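Local coordinates for chymotrypsin (Cellulomonas bogoriensis, PDB 2EA3), which probably cleaves proteins as a chymotrypsin-like serine endopeptidase, this chain being the trypsin-family protease part of a longer precursor, at residues Asp2-Asn7 with Asn67-Val72; Gly25-Ala30 with Val60-Gly65; Gly78-Ala83 with Ala143-Gln148; Ser92-Ser97 with Ile126-Cys131; Ile19-Asn24 with Leu178-Thr183. All blocks are in the same frame, centred on the assembly; numbering follows the deposited sequence.

Contact 1. Residues Asp2-Asn7 with Asn67-Val72; sequences DVIGGN and NLLAQV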
# COMPACT_ATOMS: atom_id res chain seq x y z
N ASP A 2 -14.75 -7.69 4.97
CA ASP A 2 -14.56 -6.39 4.31
C ASP A 2 -13.09 -6.09 4.11
O ASP A 2 -12.30 -6.20 5.05
CB ASP A 2 -15.22 -5.25 5.10
CG ASP A 2 -16.74 -5.36 5.16
OD1 ASP A 2 -17.33 -6.16 4.41
OD2 ASP A 2 -17.36 -4.63 5.95
N VAL A 3 -12.74 -5.71 2.89
CA VAL A 3 -11.38 -5.31 2.54
C VAL A 3 -11.33 -3.80 2.58
O VAL A 3 -12.03 -3.13 1.82
CB VAL A 3 -10.96 -5.84 1.15
CG1 VAL A 3 -9.67 -5.13 0.62
CG2 VAL A 3 -10.76 -7.35 1.22
N ILE A 4 -10.51 -3.29 3.49
CA ILE A 4 -10.36 -1.87 3.76
C ILE A 4 -8.86 -1.56 3.72
O ILE A 4 -8.05 -2.32 4.26
CB ILE A 4 -10.94 -1.54 5.16
CG1 ILE A 4 -12.45 -1.83 5.19
CG2 ILE A 4 -10.66 -0.08 5.55
CD1 ILE A 4 -12.98 -2.09 6.60
N GLY A 5 -8.48 -0.48 3.06
CA GLY A 5 -7.08 -0.04 3.01
C GLY A 5 -6.46 0.11 4.40
O GLY A 5 -7.10 0.62 5.33
N GLY A 6 -5.23 -0.36 4.56
CA GLY A 6 -4.48 -0.16 5.80
C GLY A 6 -4.61 -1.30 6.79
O GLY A 6 -3.85 -1.36 7.76
N ASN A 7 -5.57 -2.18 6.55
CA ASN A 7 -5.77 -3.36 7.42
C ASN A 7 -4.73 -4.46 7.15
O ASN A 7 -4.25 -4.62 6.03
CB ASN A 7 -7.18 -3.92 7.28
CG ASN A 7 -8.20 -3.11 8.07
OD1 ASN A 7 -9.41 -3.42 8.05
ND2 ASN A 7 -7.74 -2.07 8.76
N ASN A 67 -15.95 -8.39 0.44
CA ASN A 67 -16.49 -7.12 0.00
C ASN A 67 -15.36 -6.11 -0.14
O ASN A 67 -14.63 -5.87 0.82
CB ASN A 67 -17.51 -6.61 1.02
CG ASN A 67 -18.66 -7.55 1.18
OD1 ASN A 67 -19.30 -7.93 0.20
ND2 ASN A 67 -18.94 -7.95 2.42
N LEU A 68 -15.22 -5.56 -1.33
CA LEU A 68 -14.13 -4.64 -1.65
C LEU A 68 -14.66 -3.22 -1.50
O LEU A 68 -15.55 -2.81 -2.25
CB LEU A 68 -13.66 -4.87 -3.08
CG LEU A 68 -13.10 -6.26 -3.38
CD1 LEU A 68 -12.83 -6.48 -4.86
CD2 LEU A 68 -11.83 -6.50 -2.54
N LEU A 69 -14.11 -2.48 -0.54
CA LEU A 69 -14.64 -1.17 -0.18
C LEU A 69 -13.69 -0.08 -0.61
O LEU A 69 -12.47 -0.25 -0.53
CB LEU A 69 -14.86 -1.09 1.33
CG LEU A 69 -15.91 -2.07 1.88
CD1 LEU A 69 -16.02 -1.89 3.39
CD2 LEU A 69 -17.27 -1.83 1.24
N ALA A 70 -14.25 1.05 -1.02
CA ALA A 70 -13.45 2.20 -1.43
C ALA A 70 -13.11 3.03 -0.19
O ALA A 70 -13.43 4.21 -0.09
CB ALA A 70 -14.21 3.02 -2.45
N GLN A 71 -12.45 2.39 0.78
CA GLN A 71 -12.20 3.01 2.08
C GLN A 71 -10.82 2.65 2.57
O GLN A 71 -10.28 1.60 2.20
CB GLN A 71 -13.22 2.53 3.11
CG GLN A 71 -14.66 2.85 2.76
CD GLN A 71 -15.57 2.66 3.94
OE1 GLN A 71 -16.19 3.62 4.41
NE2 GLN A 71 -15.62 1.45 4.46
N VAL A 72 -10.26 3.53 3.39
CA VAL A 72 -9.02 3.31 4.11
C VAL A 72 -9.29 3.47 5.61
O VAL A 72 -10.02 4.38 6.03
CB VAL A 72 -7.89 4.29 3.64
CG1 VAL A 72 -6.67 4.16 4.52
CG2 VAL A 72 -7.52 4.03 2.15
O HOH W 1 -18.13 -8.63 4.89
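Val3 uses both of its backbone polar groups on the chain 67-69: its N gives an almost straight bond to Asn67 O (2.8 Å, 173°), and its O receives Leu69 N at 3.2 Å. Two residues on, Gly5 N donates to Gln71 O at 2.9 Å, and Val72 CA makes a weaker C-H contact with Gly5 O. Among side chains there is one direct polar bond, from Asn67 ND2 to Asp2 OD1 (3.1 Å, 157°). The carboxylate oxygen lies nearly in the amide plane, although the two flat groups are turned 59° apart. A water donates to the same OD1 and reaches ND2 more weakly. The Val3 backbone bonds make a short parallel sheet of 2-5 and 67-69. Its register slips by two between Val3 and Gly5, a beta bulge, where the second chain turns a corner through an inverse gamma turn at Ala70 and passes into the sheet of 71-73 and 79-81; Gly5 with Val72 continues the parallel pairing. Apolar contacts lie on two faces. On one, Val3 and Leu68 run side by side, Val3 CB 3.8 Å from Leu68 CD2, and Val3 also meets Ile19 of strand 14-23. On the other, Leu69 CD1 touches Asp2 CB and lies 4.0 Å from Ile4 CG1. Ile4 CG2, anti to the backbone N, settles over Gln71 O and the carbonyl carbon of Val72. A beta carbon on Gly5 would collide with Val72 CG2. Gly6 has positive phi in the type II turn Ile4-Asn7, and Gly6 O accepts a hydrogen bond from Tyr75 OH.

Contact 2. Residues Gly25-Ala30 with Val60-Gly65; sequences GGFITA and VRTGAG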
# COMPACT_ATOMS: atom_id res chain seq x y z
N GLY A 25 -11.62 -6.86 -8.71
CA GLY A 25 -11.05 -8.21 -8.61
C GLY A 25 -10.19 -8.50 -7.39
O GLY A 25 -9.80 -9.64 -7.17
N GLY A 26 -9.91 -7.49 -6.58
CA GLY A 26 -9.11 -7.72 -5.39
C GLY A 26 -8.49 -6.46 -4.85
O GLY A 26 -9.15 -5.44 -4.76
N PHE A 27 -7.23 -6.54 -4.46
CA PHE A 27 -6.55 -5.39 -3.86
C PHE A 27 -5.09 -5.34 -4.28
O PHE A 27 -4.50 -6.34 -4.71
CB PHE A 27 -6.72 -5.33 -2.33
CG PHE A 27 -5.95 -6.39 -1.57
CD1 PHE A 27 -6.57 -7.60 -1.24
CD2 PHE A 27 -4.62 -6.20 -1.18
CE1 PHE A 27 -5.89 -8.60 -0.54
CE2 PHE A 27 -3.93 -7.19 -0.49
CZ PHE A 27 -4.58 -8.40 -0.16
N ILE A 28 -4.52 -4.14 -4.21
CA ILE A 28 -3.12 -3.96 -4.52
C ILE A 28 -2.34 -3.70 -3.24
O ILE A 28 -2.90 -3.22 -2.24
CB ILE A 28 -2.91 -2.84 -5.57
CG1 ILE A 28 -3.52 -1.51 -5.10
CG2 ILE A 28 -3.45 -3.28 -6.94
CD1 ILE A 28 -3.14 -0.33 -6.02
N THR A 29 -1.06 -4.05 -3.27
CA THR A 29 -0.23 -4.08 -2.06
C THR A 29 1.22 -4.04 -2.57
O THR A 29 1.41 -3.83 -3.77
CB THR A 29 -0.57 -5.32 -1.17
OG1 THR A 29 0.12 -5.26 0.10
CG2 THR A 29 -0.24 -6.67 -1.90
N ALA A 30 2.21 -4.26 -1.69
CA ALA A 30 3.62 -4.16 -2.10
C ALA A 30 4.07 -5.51 -2.65
O ALA A 30 3.68 -6.55 -2.13
CB ALA A 30 4.52 -3.75 -0.91
N VAL A 60 -3.50 -8.79 -5.52
CA VAL A 60 -4.03 -10.00 -4.90
C VAL A 60 -5.48 -10.15 -5.34
O VAL A 60 -6.30 -9.27 -5.10
CB VAL A 60 -3.89 -9.96 -3.34
CG1 VAL A 60 -4.57 -11.20 -2.67
CG2 VAL A 60 -2.43 -9.83 -2.93
N ARG A 61 -5.78 -11.24 -6.05
CA ARG A 61 -7.14 -11.50 -6.50
C ARG A 61 -7.93 -12.11 -5.36
O ARG A 61 -7.48 -13.07 -4.73
CB ARG A 61 -7.18 -12.46 -7.70
CG ARG A 61 -8.59 -12.65 -8.29
CD ARG A 61 -8.77 -14.01 -8.94
NE ARG A 61 -10.15 -14.26 -9.38
CZ ARG A 61 -11.08 -14.93 -8.69
NH1 ARG A 61 -10.82 -15.47 -7.49
NH2 ARG A 61 -12.30 -15.08 -9.21
N THR A 62 -9.11 -11.56 -5.10
CA THR A 62 -10.01 -12.07 -4.06
C THR A 62 -11.24 -12.67 -4.77
O THR A 62 -11.51 -12.39 -5.94
CB THR A 62 -10.46 -10.95 -3.07
OG1 THR A 62 -11.09 -9.90 -3.81
CG2 THR A 62 -9.27 -10.37 -2.29
N GLY A 63 -11.99 -13.47 -4.05
CA GLY A 63 -13.16 -14.09 -4.65
C GLY A 63 -14.37 -13.91 -3.80
O GLY A 63 -14.64 -12.81 -3.31
N ALA A 64 -15.11 -15.00 -3.60
CA ALA A 64 -16.43 -14.89 -2.98
C ALA A 64 -16.36 -14.49 -1.51
O ALA A 64 -15.44 -14.88 -0.78
CB ALA A 64 -17.19 -16.20 -3.14
N GLY A 65 -17.37 -13.76 -1.07
CA GLY A 65 -17.54 -13.46 0.34
C GLY A 65 -16.64 -12.33 0.77
O GLY A 65 -16.56 -12.02 1.96
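Phe27 and Val60 form an antiparallel hydrogen-bonded pair in which both peptide groups are satisfied: Phe27 N donates to Val60 O at 3.0 Å, and Val60 N to Phe27 O at 2.8 Å, the latter almost straight at 178°. Two residues outward, Thr62 N donates to Gly25 O (2.9 Å). Between these bonds lies the non-hydrogen-bonded pair of Gly26 and Arg61. Here the carbonyls also receive C-H groups: Gly26 CA is 3.2 Å from Val60 O, and Arg61 CA approaches Gly25 O. This closeness needs glycine, since a beta carbon on Gly26 would run into Val60 O. The hydroxyl of Thr29 is bonded elsewhere, to Ser18 O and Tyr9 OH, while its methyl CG2 meets Val60 CG2.

Beside the backbone bonds, the Phe27 ring stands next to Val60. With CG lying between the backbone N and carbonyl carbon (chi1 71°), one ring face is brought against Val60 CB, a CH-pi contact 3.8 Å from the ring centroid. Thr62 CG2 touches the ring edge, 4.0 Å from Phe27 CD1, and Tyr9 packs edge-to-face with the same ring. Strand 26-29 is thus joined to 57-62 on one side and to 14-23 on the other, within the antiparallel N-terminal barrel. Phe47 of strand 45-51 lies against Val60 and Thr29, and Ile28 turns to Val169 and Ile172 of helix 169-176.

Contact 3. Residues Gly78-Ala83 with Ala143-Gln148; sequences GRVQVA and AGNQAQ. With SO4 (sulfate ion), chain C.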
# COMPACT_ATOMS: atom_id res chain seq x y z
N GLY A 78 -12.82 5.21 12.30
CA GLY A 78 -13.49 5.73 11.12
C GLY A 78 -12.87 5.22 9.83
O GLY A 78 -11.93 4.39 9.84
N ARG A 79 -13.39 5.71 8.72
CA ARG A 79 -12.84 5.35 7.41
C ARG A 79 -12.72 6.58 6.56
O ARG A 79 -13.45 7.57 6.76
CB ARG A 79 -13.66 4.26 6.72
CG ARG A 79 -13.25 2.82 7.16
CD ARG A 79 -14.30 2.29 8.06
NE ARG A 79 -14.02 0.95 8.56
CZ ARG A 79 -13.29 0.68 9.64
NH1 ARG A 79 -12.71 1.66 10.34
NH2 ARG A 79 -13.13 -0.57 10.03
N VAL A 80 -11.76 6.54 5.65
CA VAL A 80 -11.55 7.59 4.70
C VAL A 80 -12.01 7.05 3.35
O VAL A 80 -11.56 5.99 2.90
CB VAL A 80 -10.07 8.02 4.63
CG1 VAL A 80 -9.86 9.13 3.59
CG2 VAL A 80 -9.58 8.45 6.02
N GLN A 81 -12.88 7.82 2.69
CA GLN A 81 -13.32 7.48 1.35
C GLN A 81 -12.21 7.70 0.33
O GLN A 81 -11.56 8.77 0.30
CB GLN A 81 -14.57 8.28 0.96
CG GLN A 81 -15.87 7.72 1.52
CD GLN A 81 -16.33 6.46 0.80
OE1 GLN A 81 -16.04 6.24 -0.39
NE2 GLN A 81 -17.07 5.63 1.51
N VAL A 82 -11.98 6.70 -0.50
CA VAL A 82 -11.07 6.83 -1.64
C VAL A 82 -11.86 7.30 -2.86
O VAL A 82 -12.74 6.59 -3.36
CB VAL A 82 -10.37 5.49 -1.97
CG1 VAL A 82 -9.41 5.67 -3.13
CG2 VAL A 82 -9.64 4.98 -0.76
N ALA A 83 -11.54 8.51 -3.32
CA ALA A 83 -12.31 9.17 -4.38
C ALA A 83 -11.67 9.09 -5.77
O ALA A 83 -12.33 9.29 -6.78
CB ALA A 83 -12.58 10.62 -4.00
N ALA A 143 -3.32 11.34 -0.31
CA ALA A 143 -3.29 12.79 -0.17
C ALA A 143 -4.75 13.19 -0.17
O ALA A 143 -5.40 13.13 -1.21
CB ALA A 143 -2.56 13.41 -1.32
N GLY A 144 -5.28 13.52 0.99
CA GLY A 144 -6.71 13.76 1.14
C GLY A 144 -7.49 12.49 0.79
O GLY A 144 -7.33 11.45 1.44
N ASN A 145 -8.34 12.55 -0.23
CA ASN A 145 -9.08 11.36 -0.64
C ASN A 145 -8.53 10.70 -1.90
O ASN A 145 -9.22 9.89 -2.53
CB ASN A 145 -10.59 11.67 -0.79
CG ASN A 145 -11.23 12.13 0.51
OD1 ASN A 145 -11.61 11.31 1.37
ND2 ASN A 145 -11.35 13.44 0.66
N GLN A 146 -7.29 11.03 -2.26
CA GLN A 146 -6.72 10.55 -3.52
C GLN A 146 -5.62 9.56 -3.22
O GLN A 146 -4.69 9.89 -2.49
CB GLN A 146 -6.13 11.72 -4.32
CG GLN A 146 -7.16 12.77 -4.73
CD GLN A 146 -8.19 12.25 -5.71
OE1 GLN A 146 -9.38 12.44 -5.52
NE2 GLN A 146 -7.73 11.59 -6.77
N ALA A 147 -5.75 8.36 -3.76
CA ALA A 147 -4.73 7.31 -3.58
C ALA A 147 -3.43 7.72 -4.25
O ALA A 147 -3.44 8.06 -5.44
CB ALA A 147 -5.21 6.00 -4.19
N GLN A 148 -2.32 7.62 -3.52
CA GLN A 148 -1.00 7.99 -4.04
C GLN A 148 -0.11 6.78 -4.28
O GLN A 148 0.65 6.73 -5.25
CB GLN A 148 -0.25 8.91 -3.07
CG GLN A 148 -1.00 10.22 -2.75
CD GLN A 148 -1.29 10.96 -4.01
OE1 GLN A 148 -2.46 11.23 -4.35
NE2 GLN A 148 -0.25 11.25 -4.76
S SO4 C . -12.31 -0.31 13.77
O1 SO4 C . -10.87 -0.54 13.78
O2 SO4 C . -12.95 -1.26 12.88
O3 SO4 C . -12.84 -0.46 15.12
O4 SO4 C . -12.60 1.04 13.30
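The side-chain amide of Asn145 comes up against the backbone of Gln81 and is flanked by a methyl of Val80; Asn145 CB itself is 3.2 Å from Gln81 O. A second flat group, the Arg79 guanidinium, holds a sulfate, probably from the crystallisation liquor. Arg79 NH1 donates to sulfate O4 (3.0 Å) and NH2 to sulfate O2 (2.9 Å). NH1 also donates to Gly78 O, which lies near the guanidinium plane while the nitrogen sits above the carbonyl plane. A bend at chi2 (105°) carries the arginine chain to this position. The two segments are joined by one backbone bond, Ala83 N to Asn145 O at 2.8 Å and 169°. The acceptor belongs to a type II' turn, Ala143 to Gln146, that closes the tight hairpin between strands 140-143 and 146-154 of the C-terminal barrel; Gly144 has the positive phi such a turn needs. Strand 79-81, paired with 71-73, belongs to the connection between the two barrels, so the hairpin tip docks on that connection. Ala83 CB rests 3.9 Å from Asn145 CB. Deeper in, Val82 CG1 approaches Ala147 CB at 4.3 Å, and both side chains pack on Phe21 of strand 14-23.

Contact 4. Residues Ser92-Ser97 with Ile126-Cys131; sequences SAVCRS and IRTTVC. With SO4 (sulfate ion), chain B.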
# COMPACT_ATOMS: atom_id res chain seq x y z
N SER A 92 3.22 17.90 -0.82
CA SER A 92 1.86 17.58 -0.37
C SER A 92 1.83 16.85 0.96
O SER A 92 2.68 16.00 1.21
CB SER A 92 1.15 16.70 -1.39
OG SER A 92 0.93 17.46 -2.57
N ALA A 93 0.82 17.16 1.78
CA ALA A 93 0.60 16.43 3.02
C ALA A 93 -0.02 15.09 2.65
O ALA A 93 -1.01 15.02 1.91
CB ALA A 93 -0.33 17.21 3.96
N VAL A 94 0.58 14.02 3.14
CA VAL A 94 0.08 12.68 2.87
C VAL A 94 -0.02 11.92 4.18
O VAL A 94 0.73 12.20 5.15
CB VAL A 94 0.99 11.92 1.89
CG1 VAL A 94 0.86 12.50 0.48
CG2 VAL A 94 2.46 11.94 2.39
N CYS A 95 -0.94 10.97 4.22
CA CYS A 95 -1.10 10.13 5.41
C CYS A 95 -1.09 8.69 4.97
O CYS A 95 -1.63 8.35 3.91
CB CYS A 95 -2.41 10.40 6.12
SG CYS A 95 -2.52 12.04 6.84
N ARG A 96 -0.49 7.86 5.82
CA ARG A 96 -0.33 6.45 5.58
C ARG A 96 -1.17 5.68 6.60
O ARG A 96 -1.25 6.07 7.75
CB ARG A 96 1.16 6.08 5.76
CG ARG A 96 1.42 4.57 5.53
CD ARG A 96 2.79 4.11 6.07
NE ARG A 96 3.07 4.56 7.44
CZ ARG A 96 2.44 4.12 8.53
NH1 ARG A 96 1.48 3.19 8.43
NH2 ARG A 96 2.76 4.60 9.73
N SER A 97 -1.81 4.59 6.16
CA SER A 97 -2.52 3.69 7.05
C SER A 97 -1.83 2.33 6.95
O SER A 97 -1.64 1.80 5.87
CB SER A 97 -3.97 3.58 6.59
OG SER A 97 -4.72 2.75 7.46
N ILE A 126 8.07 7.22 -4.34
CA ILE A 126 7.71 8.47 -3.68
C ILE A 126 8.44 8.51 -2.33
O ILE A 126 8.26 7.62 -1.49
CB ILE A 126 6.19 8.56 -3.41
CG1 ILE A 126 5.41 8.46 -4.72
CG2 ILE A 126 5.87 9.86 -2.67
CD1 ILE A 126 3.93 8.19 -4.51
N ARG A 127 9.28 9.51 -2.12
CA ARG A 127 9.97 9.68 -0.84
C ARG A 127 9.15 10.58 0.08
O ARG A 127 8.66 11.62 -0.36
CB ARG A 127 11.37 10.28 -1.07
CG ARG A 127 12.24 10.27 0.17
CD ARG A 127 13.60 10.92 -0.09
NE ARG A 127 14.13 11.42 1.18
CZ ARG A 127 15.19 10.93 1.83
NH1 ARG A 127 15.90 9.93 1.32
NH2 ARG A 127 15.55 11.48 2.98
N THR A 128 9.01 10.18 1.34
CA THR A 128 8.24 10.99 2.32
C THR A 128 8.88 11.05 3.70
O THR A 128 9.78 10.25 4.00
CB THR A 128 6.82 10.44 2.57
OG1 THR A 128 6.90 9.29 3.44
CG2 THR A 128 6.12 10.07 1.23
N THR A 129 8.35 11.93 4.55
CA THR A 129 8.77 12.03 5.96
C THR A 129 7.81 11.24 6.85
O THR A 129 7.82 11.39 8.08
CB THR A 129 8.74 13.49 6.44
OG1 THR A 129 7.42 14.00 6.24
CG2 THR A 129 9.71 14.34 5.65
N VAL A 130 6.94 10.42 6.24
CA VAL A 130 6.01 9.62 7.02
C VAL A 130 6.83 8.48 7.65
O VAL A 130 7.72 7.97 7.01
CB VAL A 130 4.91 9.01 6.13
CG1 VAL A 130 3.95 8.13 6.94
CG2 VAL A 130 4.13 10.10 5.36
N CYS A 131 6.52 8.07 8.88
CA CYS A 131 7.23 6.95 9.49
C CYS A 131 6.50 5.66 9.12
O CYS A 131 5.33 5.70 8.77
CB CYS A 131 7.24 7.10 11.02
SG CYS A 131 5.59 7.09 11.81
S SO4 B . -1.42 20.23 0.68
O1 SO4 B . -2.73 20.71 1.08
O2 SO4 B . -0.38 20.98 1.37
O3 SO4 B . -1.28 18.82 0.99
O4 SO4 B . -1.26 20.42 -0.76
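The nearest CA atoms, those of Arg96 and Val130, are 7.2 Å apart, so strand 93-97 and chain 126-131 meet through side chains and a single carbonyl rather than by backbone pairing. That carbonyl, Cys131 O, is gripped side-on by one guanidinium edge, with Arg96 NE at 2.9 Å and Arg96 NH2 at 3.0 Å. NE approaches in the carbonyl plane, whereas NH2 comes from above it. The arginine leaves its backbone extended and bends at chi3 (48°), which turns NE towards the carbonyl. Val130 CG1 fits inside this bend, 3.7 Å from Arg96 CB, and Val130 CG2 meets Val94 CG2 at 3.9 Å. A leucine in place of Arg96 would probably leave Cys131 O without these two donors. Thr128 OG1 accepts from Val130 N in an ST turn and is also bonded to Thr164 O. Cys131 is tied to Cys158 by a disulfide, and Cys95 to Cys105. Ala93 N donates to a sulfate, probably from the crystallisation liquor. In the C-terminal barrel, strand 102-110 lies between 93-98 and 125-128, pairing with both; Val94 touches its Ile108 and Arg96 its His104, with Leu141 of strand 140-143 and Phe166 of strand 161-168 also against Arg96.

Contact 5. Residues Ile19-Asn24 with Leu178-Thr183; sequences IGFAVN and LRMITT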
# COMPACT_ATOMS: atom_id res chain seq x y z
N ILE A 19 -3.12 -4.03 3.45
CA ILE A 19 -3.87 -3.76 2.23
C ILE A 19 -3.59 -2.34 1.75
O ILE A 19 -3.58 -1.40 2.56
CB ILE A 19 -5.38 -3.94 2.47
CG1 ILE A 19 -5.69 -5.40 2.82
CG2 ILE A 19 -6.20 -3.52 1.23
CD1 ILE A 19 -7.02 -5.59 3.46
N GLY A 20 -3.38 -2.20 0.44
CA GLY A 20 -3.18 -0.92 -0.19
C GLY A 20 -4.53 -0.30 -0.53
O GLY A 20 -5.06 0.53 0.23
N PHE A 21 -5.11 -0.75 -1.65
CA PHE A 21 -6.40 -0.24 -2.10
C PHE A 21 -7.16 -1.33 -2.77
O PHE A 21 -6.56 -2.19 -3.40
CB PHE A 21 -6.21 0.89 -3.11
CG PHE A 21 -5.51 2.07 -2.54
CD1 PHE A 21 -6.21 2.99 -1.74
CD2 PHE A 21 -4.14 2.26 -2.77
CE1 PHE A 21 -5.55 4.08 -1.18
CE2 PHE A 21 -3.47 3.35 -2.21
CZ PHE A 21 -4.18 4.26 -1.42
N ALA A 22 -8.49 -1.27 -2.66
CA ALA A 22 -9.38 -2.15 -3.40
C ALA A 22 -9.45 -1.73 -4.86
O ALA A 22 -9.58 -0.55 -5.19
CB ALA A 22 -10.76 -2.14 -2.77
N VAL A 23 -9.38 -2.73 -5.73
CA VAL A 23 -9.48 -2.55 -7.18
C VAL A 23 -10.44 -3.62 -7.70
O VAL A 23 -10.74 -4.56 -6.99
CB VAL A 23 -8.10 -2.71 -7.87
CG1 VAL A 23 -7.12 -1.62 -7.40
CG2 VAL A 23 -7.51 -4.08 -7.63
N ASN A 24 -10.90 -3.50 -8.95
CA ASN A 24 -11.75 -4.57 -9.50
C ASN A 24 -11.00 -5.89 -9.38
O ASN A 24 -9.86 -6.00 -9.85
CB ASN A 24 -12.06 -4.34 -10.98
CG ASN A 24 -13.03 -3.20 -11.21
OD1 ASN A 24 -13.99 -3.01 -10.46
ND2 ASN A 24 -12.79 -2.45 -12.27
N LEU A 178 -6.07 -2.45 -14.22
CA LEU A 178 -7.01 -2.43 -13.11
C LEU A 178 -7.66 -1.08 -12.98
O LEU A 178 -7.06 -0.07 -13.35
CB LEU A 178 -6.28 -2.73 -11.79
CG LEU A 178 -5.60 -4.08 -11.66
CD1 LEU A 178 -4.59 -4.01 -10.52
CD2 LEU A 178 -6.63 -5.18 -11.44
N ARG A 179 -8.87 -1.07 -12.43
CA ARG A 179 -9.56 0.16 -12.05
C ARG A 179 -9.76 0.17 -10.54
O ARG A 179 -10.11 -0.85 -9.94
CB ARG A 179 -10.91 0.27 -12.74
CG ARG A 179 -10.87 0.82 -14.15
CD ARG A 179 -12.29 0.98 -14.69
NE ARG A 179 -12.33 1.57 -16.04
CZ ARG A 179 -12.08 0.90 -17.17
NH1 ARG A 179 -11.75 -0.39 -17.13
NH2 ARG A 179 -12.14 1.53 -18.34
N MET A 180 -9.54 1.33 -9.93
CA MET A 180 -9.79 1.50 -8.50
C MET A 180 -11.28 1.53 -8.24
O MET A 180 -12.03 2.17 -8.97
CB MET A 180 -9.19 2.81 -8.01
CG MET A 180 -7.69 2.78 -7.91
SD MET A 180 -7.19 3.82 -6.53
CE MET A 180 -7.85 2.95 -5.14
N ILE A 181 -11.70 0.87 -7.17
CA ILE A 181 -13.10 0.94 -6.75
C ILE A 181 -13.31 2.29 -6.10
O ILE A 181 -12.50 2.74 -5.30
CB ILE A 181 -13.44 -0.19 -5.77
CG1 ILE A 181 -13.36 -1.53 -6.53
CG2 ILE A 181 -14.83 0.01 -5.11
CD1 ILE A 181 -13.22 -2.69 -5.60
N THR A 182 -14.43 2.92 -6.45
CA THR A 182 -14.79 4.23 -5.90
C THR A 182 -16.06 4.19 -5.05
O THR A 182 -16.38 5.17 -4.37
CB THR A 182 -15.07 5.24 -7.02
OG1 THR A 182 -16.19 4.79 -7.78
CG2 THR A 182 -13.85 5.41 -7.94
N THR A 183 -16.79 3.08 -5.06
CA THR A 183 -18.15 3.15 -4.52
C THR A 183 -18.76 1.78 -4.28
O THR A 183 -18.50 0.83 -5.02
CB THR A 183 -19.04 4.01 -5.48
OG1 THR A 183 -19.73 5.03 -4.74
CG2 THR A 183 -20.04 3.18 -6.24
O HOH W 2 -10.38 1.73 -3.67
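Met180 curls its methyl against Phe21: CE sits 3.3 Å from Phe21 CB and also touches CG, while the sulfur stands obliquely 5.2 Å from the ring centroid, a Met-aromatic contact. Bends at chi2 and chi3 (66°) fold the thioether back to this place, although the residue leaves its backbone facing away. Val23 projects beside Leu178, its CG2 being 4.1 Å from Leu178 CD2, and both side chains reach Leu173 of helix 169-176. From the other side the Ile181 branch enters a shallow hollow made by Ala22 and the Val23 carbonyl: its CD1 lies 3.8 Å from Ala22 CB and 3.4 Å from Val23 O. Shortening Ile181 to an alanine would probably open a gap over Ala22 CB and the Val23 carbonyl. Asn24 and Arg179 lie side by side, ND2 of the asparagine 3.3 Å from CB of the arginine. Two backbone bonds fix the pieces around the single bridge of Val23 with Met180: Asn24 N to Arg179 O at 2.9 Å, and Ile181 N to Ala22 O at 3.2 Å. Upstream, Gly20 and Phe21 face Ile28 in a classic beta bulge. The arrangement is that of chymotrypsin-like proteases, whose C-terminal helix and tail return to pack against the N-terminal barrel.

From the N terminus, contact 1 opens at 2-7 and closes at 67-72, after contact 2 has opened and closed within that span, pairing neighbouring strands of the N-terminal barrel. Residues 19-24 also lie in that loop, but their partner, 178-183, comes at the end of the chain, so contact 5 crosses contact 1 and encloses contacts 2, 3 and 4. After 67-72 the chain runs through 78-83, which contact 3 joins to the hairpin at 143-148. Contact 4 falls within that span, inside the C-terminal barrel. Contacts 1, 2 and 5 touch one another; contact 3 meets contact 5 at Phe21 and Met180, linking the barrels.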